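Local coordinates for methyltransferase-like protein 5 (Pyrococcus horikoshii, PDB 1WY7) that probably transfers a methyl group from S-adenosylmethionine to a nucleic acid, likely RNA, and binds S-adenosyl-L-homocysteine in the crystal, at residues L39-S44 against V143-H148; K136-S141 against H165-T170; E153-I158 against T194-R199. All coordinates share one frame; numbering follows the deposited sequence.

Overall arrangement
All three contacts fix a helix against one end of a seven-stranded mixed sheet, and all are largely buried. Contact 1, its centre about 8 Å from that of the molecule (14 Å for the others), lays helix 32-44 on strand 143-149 from one face of the sheet. Contacts 2 and 3 occupy the other face, where helices 131-140 and 152-164 lie. Strand 191-202 runs between the strands of contacts 1 and 2 and itself belongs to contact 3. The chemistry changes with place: contact 1 is a methyl group on a tyrosine ring, contact 2 an offset stack of two phenylalanines, and contact 3, reaching toward the surface, adds a two-bond salt bridge to its aliphatic-aromatic packing.

Contact 1 (L39-S44 against V143-H148); sequences LWLAYS and VVYSIH
One face of the Y145 ring is covered by A42, while L41 stands at the ring's edge. The A42 methyl group, CB, sits 3.5 Å from the ring centroid and 20° off the normal, a CH-pi contact displaced toward the phenol rim, where A42 CB lies 3.3 Å from Y145 CZ. Further out, Y145 OH passes 3.2 Å from A42 CA, so the phenol reaches right up to the helix backbone. From near the ring plane, L41 CG comes to 4.0 Å from Y145 CE1. With CG anti to its own carbonyl carbon (chi1 -71°), Y145 sends the ring across to the helix. Here a helix layer of the Rossmann-like methyltransferase fold meets the central sheet: helix 32-44, just ahead of the first strand, packs on strand 143-149, and the preceding residue, V144, turns to the opposite face and meets A137 and F138. The phenol oxygen is tied down beyond the two segments by hydrogen bonds with D47 OD1 and R199 NE, which hold the ring at its far end. Toward the end of the helix, S44 OG donates to L41 O at 2.8 Å.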
loop_
_atom_site.group_PDB
_atom_site.type_symbol
_atom_site.label_atom_id
_atom_site.label_comp_id
_atom_site.label_asym_id
_atom_site.label_seq_id
_atom_site.Cartn_x
_atom_site.Cartn_y
_atom_site.Cartn_z
ATOM N N LEU A 39 8.767 -1.005 -0.304
ATOM C CA LEU A 39 9.376 0.269 -0.687
ATOM C C LEU A 39 10.811 0.157 -1.188
ATOM O O LEU A 39 11.186 0.809 -2.161
ATOM C CB LEU A 39 9.317 1.248 0.491
ATOM C CG LEU A 39 7.934 1.806 0.835
ATOM C CD1 LEU A 39 7.957 2.430 2.212
ATOM C CD2 LEU A 39 7.529 2.832 -0.210
ATOM N N TRP A 40 11.617 -0.661 -0.522
ATOM C CA TRP A 40 12.999 -0.817 -0.943
ATOM C C TRP A 40 13.039 -1.449 -2.321
ATOM O O TRP A 40 13.813 -1.039 -3.172
ATOM C CB TRP A 40 13.780 -1.681 0.039
ATOM C CG TRP A 40 15.227 -1.431 -0.104
ATOM C CD1 TRP A 40 16.144 -2.221 -0.736
ATOM C CD2 TRP A 40 15.922 -0.248 0.305
ATOM N NE1 TRP A 40 17.372 -1.598 -0.751
ATOM C CE2 TRP A 40 17.264 -0.385 -0.119
ATOM C CE3 TRP A 40 15.540 0.918 0.986
ATOM C CZ2 TRP A 40 18.226 0.600 0.115
ATOM C CZ3 TRP A 40 16.493 1.899 1.221
ATOM C CH2 TRP A 40 17.824 1.733 0.785
ATOM N N LEU A 41 12.185 -2.450 -2.537
ATOM C CA LEU A 41 12.115 -3.115 -3.832
ATOM C C LEU A 41 11.777 -2.089 -4.910
ATOM O O LEU A 41 12.457 -2.002 -5.939
ATOM C CB LEU A 41 11.041 -4.204 -3.816
ATOM C CG LEU A 41 10.697 -4.792 -5.191
ATOM C CD1 LEU A 41 11.931 -5.459 -5.778
ATOM C CD2 LEU A 41 9.562 -5.798 -5.055
ATOM N N ALA A 42 10.725 -1.311 -4.672
ATOM C CA ALA A 42 10.309 -0.294 -5.633
ATOM C C ALA A 42 11.415 0.722 -5.836
ATOM O O ALA A 42 11.695 1.130 -6.958
ATOM C CB ALA A 42 9.042 0.411 -5.144
ATOM N N TYR A 43 12.038 1.147 -4.743
ATOM C CA TYR A 43 13.108 2.134 -4.841
ATOM C C TYR A 43 14.282 1.586 -5.649
ATOM O O TYR A 43 14.782 2.251 -6.553
ATOM C CB TYR A 43 13.563 2.561 -3.444
ATOM C CG TYR A 43 14.783 3.450 -3.440
ATOM C CD1 TYR A 43 16.061 2.909 -3.292
ATOM C CD2 TYR A 43 14.665 4.829 -3.601
ATOM C CE1 TYR A 43 17.192 3.721 -3.306
ATOM C CE2 TYR A 43 15.786 5.653 -3.621
ATOM C CZ TYR A 43 17.047 5.093 -3.471
ATOM O OH TYR A 43 18.165 5.895 -3.496
ATOM N N SER A 44 14.676 0.351 -5.352
ATOM C CA SER A 44 15.799 -0.269 -6.045
ATOM C C SER A 44 15.566 -0.457 -7.536
ATOM O O SER A 44 16.517 -0.559 -8.306
ATOM C CB SER A 44 16.130 -1.618 -5.415
ATOM O OG SER A 44 15.156 -2.576 -5.773
ATOM N N VAL A 143 2.742 0.596 -13.391
ATOM C CA VAL A 143 3.516 -0.175 -12.414
ATOM C C VAL A 143 2.783 -0.167 -11.070
ATOM O O VAL A 143 2.520 0.892 -10.499
ATOM C CB VAL A 143 4.941 0.397 -12.204
ATOM C CG1 VAL A 143 5.676 -0.442 -11.149
ATOM C CG2 VAL A 143 5.724 0.373 -13.517
ATOM N N VAL A 144 2.468 -1.352 -10.560
ATOM C CA VAL A 144 1.741 -1.483 -9.300
ATOM C C VAL A 144 2.448 -2.367 -8.280
ATOM O O VAL A 144 2.933 -3.449 -8.622
ATOM C CB VAL A 144 0.332 -2.102 -9.543
ATOM C CG1 VAL A 144 -0.381 -2.328 -8.223
ATOM C CG2 VAL A 144 -0.467 -1.217 -10.486
ATOM N N TYR A 145 2.501 -1.901 -7.030
ATOM C CA TYR A 145 3.095 -2.660 -5.929
ATOM C C TYR A 145 1.969 -2.875 -4.926
ATOM O O TYR A 145 1.370 -1.913 -4.450
ATOM C CB TYR A 145 4.239 -1.885 -5.244
ATOM C CG TYR A 145 5.510 -1.749 -6.065
ATOM C CD1 TYR A 145 6.554 -2.678 -5.955
ATOM C CD2 TYR A 145 5.665 -0.690 -6.956
ATOM C CE1 TYR A 145 7.723 -2.545 -6.721
ATOM C CE2 TYR A 145 6.814 -0.544 -7.724
ATOM C CZ TYR A 145 7.840 -1.472 -7.605
ATOM O OH TYR A 145 8.965 -1.327 -8.389
ATOM N N SER A 146 1.683 -4.129 -4.603
ATOM C CA SER A 146 0.615 -4.426 -3.670
ATOM C C SER A 146 0.963 -5.566 -2.737
ATOM O O SER A 146 1.949 -6.270 -2.938
ATOM C CB SER A 146 -0.674 -4.755 -4.435
ATOM O OG SER A 146 -1.774 -4.840 -3.545
ATOM N N ILE A 147 0.149 -5.738 -1.702
ATOM C CA ILE A 147 0.368 -6.792 -0.725
ATOM C C ILE A 147 -0.883 -7.655 -0.631
ATOM O O ILE A 147 -1.993 -7.138 -0.618
ATOM C CB ILE A 147 0.694 -6.194 0.665
ATOM C CG1 ILE A 147 1.971 -5.344 0.579
ATOM C CG2 ILE A 147 0.865 -7.306 1.682
ATOM C CD1 ILE A 147 2.372 -4.697 1.884
ATOM N N HIS A 148 -0.699 -8.966 -0.564
ATOM C CA HIS A 148 -1.823 -9.892 -0.480
ATOM C C HIS A 148 -1.458 -11.133 0.319
ATOM O O HIS A 148 -0.280 -11.423 0.532
ATOM C CB HIS A 148 -2.255 -10.311 -1.882
ATOM C CG HIS A 148 -2.708 -9.168 -2.732
ATOM N ND1 HIS A 148 -3.975 -8.630 -2.635
ATOM C CD2 HIS A 148 -2.045 -8.412 -3.637
ATOM C CE1 HIS A 148 -4.070 -7.592 -3.445
ATOM N NE2 HIS A 148 -2.914 -7.436 -4.065
#

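Contact 2 (K136-S141 against H165-T170); sequences KAFEIS and HGFVVT
F138 reaches out from helix 131-140 and lays its ring on that of F167, at the start of strand 167-179. The contact begins at the first side-chain carbon, F138 CB, which sits 3.7 Å from F167 CE1. Next along, F138 CG, anti to the carbonyl carbon (chi1 -66°), turns the ring toward F167 and lies 3.8 Å from F167 CD1. The ring then divides. F138 CD2 hangs over the centre of the F167 ring, and its closest atom there is F167 CG at 3.6 Å. On the other branch, F138 CD1 meets H165 CB at 3.8 Å, the two side chains crossing at about a right angle. Past CD2, F138 CE2 moves toward the root of F167 and comes to 4.0 Å from F167 CB, because the side chains slide past each other in opposite directions. The result is an offset stack with centroids 4.5 Å apart and planes at 26°. Around this pair, F200 meets F138 edge-to-face, and F161 and S162 of helix 152-164 also touch it.

The F167 ring ends under the close of helix 131-140. S141 O lies in the ring plane at its edge, 3.2 Å from F167 CZ. The strand segment is brought here by a Schellman motif that ends helix 152-164: G166, with positive phi, is its C-prime residue, and the chain turns there directly into the strand.

No hydrogen bond joins the two segments. They are held by ring faces and dispersion, with the carbonyl oxygen of S141 meeting the slightly positive C-H rim of F167, so the fit depends on shape and on the orientation of the two rings rather than on any matched pair of charges.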
loop_
_atom_site.group_PDB
_atom_site.type_symbol
_atom_site.label_atom_id
_atom_site.label_comp_id
_atom_site.label_asym_id
_atom_site.label_seq_id
_atom_site.Cartn_x
_atom_site.Cartn_y
_atom_site.Cartn_z
ATOM N N LYS A 136 -8.576 -0.314 -9.902
ATOM C CA LYS A 136 -8.172 1.089 -9.954
ATOM C C LYS A 136 -6.668 1.231 -10.215
ATOM O O LYS A 136 -6.249 2.026 -11.049
ATOM C CB LYS A 136 -8.546 1.784 -8.647
ATOM C CG LYS A 136 -8.161 3.246 -8.577
ATOM C CD LYS A 136 -8.792 4.040 -9.710
ATOM C CE LYS A 136 -10.314 3.911 -9.701
ATOM N NZ LYS A 136 -10.880 4.603 -10.881
ATOM N N ALA A 137 -5.860 0.462 -9.494
ATOM C CA ALA A 137 -4.406 0.512 -9.673
ATOM C C ALA A 137 -4.044 0.228 -11.131
ATOM O O ALA A 137 -3.259 0.947 -11.737
ATOM C CB ALA A 137 -3.706 -0.517 -8.741
ATOM N N PHE A 138 -4.622 -0.823 -11.697
ATOM C CA PHE A 138 -4.339 -1.167 -13.091
ATOM C C PHE A 138 -4.796 -0.077 -14.056
ATOM O O PHE A 138 -4.186 0.151 -15.100
ATOM C CB PHE A 138 -5.011 -2.491 -13.432
ATOM C CG PHE A 138 -4.441 -3.654 -12.685
ATOM C CD1 PHE A 138 -5.229 -4.753 -12.379
ATOM C CD2 PHE A 138 -3.111 -3.640 -12.268
ATOM C CE1 PHE A 138 -4.712 -5.819 -11.668
ATOM C CE2 PHE A 138 -2.581 -4.701 -11.558
ATOM C CZ PHE A 138 -3.383 -5.795 -11.256
ATOM N N GLU A 139 -5.863 0.604 -13.679
ATOM C CA GLU A 139 -6.451 1.676 -14.469
ATOM C C GLU A 139 -5.597 2.951 -14.513
ATOM O O GLU A 139 -5.405 3.545 -15.575
ATOM C CB GLU A 139 -7.821 2.009 -13.859
ATOM C CG GLU A 139 -8.795 2.706 -14.766
ATOM C CD GLU A 139 -9.736 3.640 -14.009
ATOM O OE1 GLU A 139 -10.171 3.290 -12.890
ATOM O OE2 GLU A 139 -10.041 4.728 -14.544
ATOM N N ILE A 140 -5.075 3.368 -13.358
ATOM C CA ILE A 140 -4.310 4.616 -13.287
ATOM C C ILE A 140 -2.788 4.565 -13.402
ATOM O O ILE A 140 -2.144 5.611 -13.464
ATOM C CB ILE A 140 -4.630 5.406 -11.984
ATOM C CG1 ILE A 140 -4.128 4.644 -10.752
ATOM C CG2 ILE A 140 -6.121 5.632 -11.863
ATOM C CD1 ILE A 140 -4.179 5.472 -9.455
ATOM N N SER A 141 -2.201 3.376 -13.438
ATOM C CA SER A 141 -0.746 3.291 -13.527
ATOM C C SER A 141 -0.281 2.109 -14.362
ATOM O O SER A 141 -1.062 1.215 -14.673
ATOM C CB SER A 141 -0.143 3.181 -12.115
ATOM O OG SER A 141 1.280 3.124 -12.155
ATOM N N HIS A 165 -6.314 -8.158 -16.986
ATOM C CA HIS A 165 -6.301 -6.705 -17.088
ATOM C C HIS A 165 -5.027 -6.162 -17.714
ATOM O O HIS A 165 -4.700 -4.986 -17.553
ATOM C CB HIS A 165 -6.550 -6.083 -15.715
ATOM C CG HIS A 165 -7.955 -6.261 -15.235
ATOM N ND1 HIS A 165 -9.000 -5.485 -15.692
ATOM C CD2 HIS A 165 -8.505 -7.171 -14.395
ATOM C CE1 HIS A 165 -10.128 -5.911 -15.156
ATOM N NE2 HIS A 165 -9.859 -6.931 -14.367
ATOM N N GLY A 166 -4.318 -7.027 -18.435
ATOM C CA GLY A 166 -3.103 -6.620 -19.116
ATOM C C GLY A 166 -1.853 -6.386 -18.284
ATOM O O GLY A 166 -0.967 -5.634 -18.702
ATOM N N PHE A 167 -1.769 -7.018 -17.117
ATOM C CA PHE A 167 -0.596 -6.866 -16.250
ATOM C C PHE A 167 0.047 -8.204 -15.909
ATOM O O PHE A 167 -0.624 -9.232 -15.812
ATOM C CB PHE A 167 -0.970 -6.145 -14.938
ATOM C CG PHE A 167 -1.127 -4.653 -15.085
ATOM C CD1 PHE A 167 -2.210 -4.111 -15.780
ATOM C CD2 PHE A 167 -0.172 -3.788 -14.556
ATOM C CE1 PHE A 167 -2.333 -2.734 -15.950
ATOM C CE2 PHE A 167 -0.285 -2.410 -14.720
ATOM C CZ PHE A 167 -1.365 -1.880 -15.418
ATOM N N VAL A 168 1.358 -8.182 -15.727
ATOM C CA VAL A 168 2.099 -9.377 -15.364
ATOM C C VAL A 168 2.896 -9.139 -14.093
ATOM O O VAL A 168 3.396 -8.038 -13.858
ATOM C CB VAL A 168 3.086 -9.792 -16.454
ATOM C CG1 VAL A 168 2.385 -10.632 -17.479
ATOM C CG2 VAL A 168 3.696 -8.559 -17.088
ATOM N N VAL A 169 2.997 -10.180 -13.278
ATOM C CA VAL A 169 3.754 -10.114 -12.043
ATOM C C VAL A 169 5.232 -10.251 -12.411
ATOM O O VAL A 169 5.616 -11.226 -13.064
ATOM C CB VAL A 169 3.354 -11.274 -11.089
ATOM C CG1 VAL A 169 4.290 -11.318 -9.865
ATOM C CG2 VAL A 169 1.916 -11.089 -10.644
ATOM N N THR A 170 6.052 -9.277 -12.022
ATOM C CA THR A 170 7.488 -9.346 -12.307
ATOM C C THR A 170 8.264 -9.777 -11.049
ATOM O O THR A 170 9.333 -10.388 -11.139
ATOM C CB THR A 170 8.045 -7.989 -12.777
ATOM O OG1 THR A 170 7.892 -7.027 -11.731
ATOM C CG2 THR A 170 7.308 -7.508 -14.017
#

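Contact 3 (E153-I158 against T194-R199); sequences EVRRFI and TVDIYR
R155 grips D196 side-on with two nitrogens, one to each carboxylate oxygen. The first bond, R155 NE to D196 OD1, is 2.8 Å long and nearly straight at 169°. The second, from R155 NH1 to the syn lone pair of D196 OD2, is also 2.8 Å. Guanidinium and carboxylate planes lie 23° apart, close to coplanar, which suits a side-on, two-bond bridge, and the extended arginine chain from CG to NE carries the head across to the strand. D196 is buried, and its OD2 shares a further hydrogen bond with T174 OG1 on the neighbouring strand.

The buried, closely packed part is that of I158 and Y198. I158 CG2, anti to its own backbone N, is set over one face of the Y198 ring, 3.9 Å from the centroid in a CH-pi contact. The phenol runs on beneath the helix until Y198 OH stands 3.7 Å from R155 CG, linking the greasy and charged parts. F200 also meets the Y198 ring, with the two planes nearly parallel.

The bridge forms the more open side, specific in its bonds but carried by a partly exposed arginine. R172 gathers by the same carboxylate, though its ion pair with D196 is long and weak. A leucine in place of R155 would probably leave the buried D196 carboxylate without its main positive partner, held by T174 and only weakly by R172.

Segment 153-158 of helix 152-164 runs almost along segment 194-199 of strand 191-202, with axes at 15° and 10.7 Å apart at closest approach. The helix is the connection between the parallel strands 143-149 and 167-179, passing over the antiparallel strand 191-202 inserted between them, in the 3-2-1-4-5-7-6 strand order that marks the class I S-adenosylmethionine-dependent methyltransferase fold.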
loop_
_atom_site.group_PDB
_atom_site.type_symbol
_atom_site.label_atom_id
_atom_site.label_comp_id
_atom_site.label_asym_id
_atom_site.label_seq_id
_atom_site.Cartn_x
_atom_site.Cartn_y
_atom_site.Cartn_z
ATOM N N GLU A 153 -5.081 -20.091 -3.185
ATOM C CA GLU A 153 -6.245 -19.540 -3.890
ATOM C C GLU A 153 -6.019 -18.076 -4.263
ATOM O O GLU A 153 -6.298 -17.650 -5.387
ATOM C CB GLU A 153 -7.504 -19.623 -3.021
ATOM C CG GLU A 153 -7.553 -20.805 -2.060
ATOM C CD GLU A 153 -6.803 -20.548 -0.754
ATOM O OE1 GLU A 153 -7.177 -19.596 -0.032
ATOM O OE2 GLU A 153 -5.848 -21.302 -0.446
ATOM N N VAL A 154 -5.515 -17.298 -3.314
ATOM C CA VAL A 154 -5.266 -15.894 -3.574
ATOM C C VAL A 154 -4.229 -15.719 -4.681
ATOM O O VAL A 154 -4.444 -14.940 -5.616
ATOM C CB VAL A 154 -4.807 -15.162 -2.291
ATOM C CG1 VAL A 154 -4.554 -13.676 -2.588
ATOM C CG2 VAL A 154 -5.869 -15.302 -1.222
ATOM N N ARG A 155 -3.118 -16.447 -4.585
ATOM C CA ARG A 155 -2.066 -16.358 -5.594
ATOM C C ARG A 155 -2.611 -16.663 -6.987
ATOM O O ARG A 155 -2.298 -15.966 -7.956
ATOM C CB ARG A 155 -0.933 -17.329 -5.260
ATOM C CG ARG A 155 -0.236 -17.011 -3.949
ATOM C CD ARG A 155 0.867 -18.000 -3.602
ATOM N NE ARG A 155 1.845 -17.368 -2.725
ATOM C CZ ARG A 155 2.923 -17.967 -2.224
ATOM N NH1 ARG A 155 3.747 -17.281 -1.440
ATOM N NH2 ARG A 155 3.176 -19.246 -2.495
ATOM N N ARG A 156 -3.412 -17.722 -7.086
ATOM C CA ARG A 156 -4.011 -18.114 -8.359
ATOM C C ARG A 156 -4.871 -16.976 -8.895
ATOM O O ARG A 156 -4.787 -16.616 -10.064
ATOM C CB ARG A 156 -4.886 -19.367 -8.177
ATOM C CG ARG A 156 -5.772 -19.671 -9.389
ATOM C CD ARG A 156 -6.762 -20.823 -9.154
ATOM N NE ARG A 156 -6.084 -22.107 -8.987
ATOM C CZ ARG A 156 -6.690 -23.291 -9.038
ATOM N NH1 ARG A 156 -5.985 -24.405 -8.873
ATOM N NH2 ARG A 156 -8.003 -23.365 -9.259
ATOM N N PHE A 157 -5.700 -16.411 -8.028
ATOM C CA PHE A 157 -6.566 -15.311 -8.439
ATOM C C PHE A 157 -5.782 -14.078 -8.880
ATOM O O PHE A 157 -6.014 -13.546 -9.969
ATOM C CB PHE A 157 -7.539 -14.923 -7.321
ATOM C CG PHE A 157 -8.227 -13.596 -7.554
ATOM C CD1 PHE A 157 -7.793 -12.443 -6.904
ATOM C CD2 PHE A 157 -9.288 -13.494 -8.447
ATOM C CE1 PHE A 157 -8.406 -11.215 -7.142
ATOM C CE2 PHE A 157 -9.905 -12.272 -8.692
ATOM C CZ PHE A 157 -9.464 -11.131 -8.038
ATOM N N ILE A 158 -4.858 -13.625 -8.041
ATOM C CA ILE A 158 -4.059 -12.455 -8.367
ATOM C C ILE A 158 -3.366 -12.593 -9.718
ATOM O O ILE A 158 -3.339 -11.655 -10.517
ATOM C CB ILE A 158 -3.007 -12.200 -7.276
ATOM C CG1 ILE A 158 -3.708 -11.816 -5.977
ATOM C CG2 ILE A 158 -2.062 -11.076 -7.707
ATOM C CD1 ILE A 158 -4.342 -10.445 -6.002
ATOM N N THR A 194 1.295 -14.615 6.667
ATOM C CA THR A 194 2.287 -14.595 5.626
ATOM C C THR A 194 1.684 -13.904 4.420
ATOM O O THR A 194 0.620 -14.292 3.946
ATOM C CB THR A 194 2.693 -16.005 5.261
ATOM O OG1 THR A 194 3.122 -16.677 6.450
ATOM C CG2 THR A 194 3.820 -15.983 4.238
ATOM N N VAL A 195 2.358 -12.866 3.938
ATOM C CA VAL A 195 1.874 -12.127 2.782
ATOM C C VAL A 195 2.895 -12.123 1.644
ATOM O O VAL A 195 4.084 -12.385 1.849
ATOM C CB VAL A 195 1.554 -10.628 3.142
ATOM C CG1 VAL A 195 0.421 -10.547 4.172
ATOM C CG2 VAL A 195 2.800 -9.939 3.693
ATOM N N ASP A 196 2.404 -11.841 0.441
ATOM C CA ASP A 196 3.233 -11.729 -0.744
ATOM C C ASP A 196 3.210 -10.250 -1.100
ATOM O O ASP A 196 2.162 -9.596 -1.022
ATOM C CB ASP A 196 2.643 -12.501 -1.932
ATOM C CG ASP A 196 2.742 -13.998 -1.771
ATOM O OD1 ASP A 196 1.758 -14.678 -2.122
ATOM O OD2 ASP A 196 3.790 -14.495 -1.305
ATOM N N ILE A 197 4.365 -9.726 -1.475
ATOM C CA ILE A 197 4.472 -8.347 -1.909
ATOM C C ILE A 197 4.657 -8.488 -3.422
ATOM O O ILE A 197 5.633 -9.089 -3.886
ATOM C CB ILE A 197 5.692 -7.654 -1.273
ATOM C CG1 ILE A 197 5.542 -7.661 0.249
ATOM C CG2 ILE A 197 5.827 -6.240 -1.817
ATOM C CD1 ILE A 197 6.694 -7.027 0.985
ATOM N N TYR A 198 3.704 -7.965 -4.185
ATOM C CA TYR A 198 3.756 -8.068 -5.637
ATOM C C TYR A 198 4.176 -6.799 -6.336
ATOM O O TYR A 198 3.988 -5.701 -5.828
ATOM C CB TYR A 198 2.378 -8.409 -6.232
ATOM C CG TYR A 198 1.807 -9.768 -5.933
ATOM C CD1 TYR A 198 1.126 -10.017 -4.739
ATOM C CD2 TYR A 198 1.888 -10.796 -6.875
ATOM C CE1 TYR A 198 0.531 -11.264 -4.494
ATOM C CE2 TYR A 198 1.298 -12.042 -6.638
ATOM C CZ TYR A 198 0.627 -12.263 -5.447
ATOM O OH TYR A 198 0.097 -13.502 -5.191
ATOM N N ARG A 199 4.732 -6.980 -7.526
ATOM C CA ARG A 199 5.085 -5.881 -8.402
ATOM C C ARG A 199 4.473 -6.293 -9.736
ATOM O O ARG A 199 4.855 -7.320 -10.298
ATOM C CB ARG A 199 6.581 -5.722 -8.588
ATOM C CG ARG A 199 6.860 -4.573 -9.559
ATOM C CD ARG A 199 8.314 -4.360 -9.859
ATOM N NE ARG A 199 8.475 -3.192 -10.723
ATOM C CZ ARG A 199 8.464 -3.230 -12.052
ATOM N NH1 ARG A 199 8.612 -2.101 -12.739
ATOM N NH2 ARG A 199 8.325 -4.394 -12.693
#